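Local coordinates for hexapeptide transferase family protein (PDB 3IXC) that is a trimeric left-handed beta-helix protein that binds magnesium, resembles gamma-class carbonic anhydrases and may act as a transferase, at residues Y175-K178 with S179-Y183. Sequence-based numbering, arbitrary orientation.
Sequences YLQK and SAENY
Ser179 CB lies over one face of the Tyr175 ring, offset toward its rim and 4.0 Å from the ring centroid, a CH-pi contact one helical turn on. Asn182 ND2 approaches the same ring obliquely and more distantly. At the edge of the Tyr183 ring, in its plane, lie Ser179 O and a water. With chi1 at -169°, CG of Tyr175 sits anti to the backbone N, which runs the ring along the helix toward Ser179. The water joins the two hydroxyls, 3.0 Å from Tyr175 OH and 2.6 Å from Ser179 OG. Ser179 OG also bonds to Thr103 on the beta-helix, so this buried hydroxyl has two partners. Lys178 crosses Asn182 at about a right angle and gives NZ to OD1 at 2.9 Å, in the carbonyl plane. Gln177 NE2 lies 2.9 Å from Glu181 OE2, amide and carboxylate planes 42° apart, while Gln177 OE1 accepts from Asn118 ND2. The backbone keeps the same i to i+4 spacing, as in the bond from Asn182 N to Lys178 O. The spacing is that of successive turns of an alpha-helix, here the C-terminal helix 170-188 packed along the left-handed beta-helix of a hexapeptide-repeat, gamma-carbonic-anhydrase-like subunit.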
# COMPACT_ATOMS: atom_id res chain seq x y z
N TYR A 175 18.10 13.66 13.10
CA TYR A 175 17.47 13.35 11.82
C TYR A 175 15.98 13.64 11.78
O TYR A 175 15.40 13.79 10.71
CB TYR A 175 17.74 11.90 11.39
CG TYR A 175 17.33 11.62 9.95
CD1 TYR A 175 18.02 12.20 8.88
CD2 TYR A 175 16.25 10.79 9.66
CE1 TYR A 175 17.63 11.96 7.55
CE2 TYR A 175 15.86 10.54 8.35
CZ TYR A 175 16.55 11.13 7.30
OH TYR A 175 16.16 10.87 6.00
N LEU A 176 15.34 13.70 12.95
CA LEU A 176 13.89 13.97 12.97
C LEU A 176 13.59 15.31 12.30
O LEU A 176 12.75 15.39 11.39
CB LEU A 176 13.35 13.93 14.39
CG LEU A 176 13.62 12.66 15.19
CD1 LEU A 176 13.24 12.86 16.66
CD2 LEU A 176 12.90 11.43 14.60
N GLN A 177 14.30 16.36 12.71
CA GLN A 177 14.10 17.67 12.09
C GLN A 177 14.68 17.73 10.69
O GLN A 177 14.09 18.33 9.79
CB GLN A 177 14.65 18.81 12.96
CG GLN A 177 14.39 20.23 12.42
CD GLN A 177 12.91 20.64 12.35
OE1 GLN A 177 12.06 20.07 13.04
NE2 GLN A 177 12.61 21.64 11.53
N LYS A 178 15.84 17.10 10.49
CA LYS A 178 16.49 17.09 9.17
C LYS A 178 15.62 16.44 8.09
O LYS A 178 15.49 16.99 7.00
CB LYS A 178 17.87 16.43 9.23
CG LYS A 178 18.72 16.62 7.98
CD LYS A 178 18.97 18.09 7.68
CE LYS A 178 19.80 18.25 6.42
NZ LYS A 178 19.26 19.33 5.56
N SER A 179 15.02 15.30 8.41
CA SER A 179 14.10 14.64 7.48
C SER A 179 13.00 15.58 7.02
O SER A 179 12.71 15.67 5.82
CB SER A 179 13.47 13.40 8.14
OG SER A 179 12.56 12.78 7.26
N ALA A 180 12.38 16.28 7.98
CA ALA A 180 11.28 17.20 7.66
C ALA A 180 11.77 18.35 6.76
O ALA A 180 11.13 18.68 5.77
CB ALA A 180 10.63 17.73 8.94
N GLU A 181 12.91 18.94 7.12
CA GLU A 181 13.48 20.03 6.31
C GLU A 181 13.85 19.57 4.89
O GLU A 181 13.61 20.27 3.91
CB GLU A 181 14.67 20.66 7.03
CG GLU A 181 14.26 21.45 8.29
CD GLU A 181 13.34 22.65 8.01
OE1 GLU A 181 13.35 23.21 6.89
OE2 GLU A 181 12.60 23.04 8.94
N ASN A 182 14.41 18.36 4.80
CA ASN A 182 14.75 17.78 3.50
C ASN A 182 13.51 17.67 2.62
O ASN A 182 13.57 18.00 1.43
CB ASN A 182 15.37 16.39 3.66
CG ASN A 182 16.78 16.43 4.23
OD1 ASN A 182 17.40 17.49 4.36
ND2 ASN A 182 17.30 15.25 4.58
N TYR A 183 12.40 17.23 3.21
CA TYR A 183 11.17 17.04 2.45
C TYR A 183 10.52 18.34 2.02
O TYR A 183 9.95 18.42 0.92
CB TYR A 183 10.19 16.11 3.19
CG TYR A 183 10.18 14.75 2.55
CD1 TYR A 183 9.32 14.48 1.48
CD2 TYR A 183 11.07 13.75 2.95
CE1 TYR A 183 9.34 13.24 0.84
CE2 TYR A 183 11.10 12.52 2.31
CZ TYR A 183 10.23 12.27 1.27
OH TYR A 183 10.24 11.06 0.64
O HOH W 1 13.38 11.52 5.19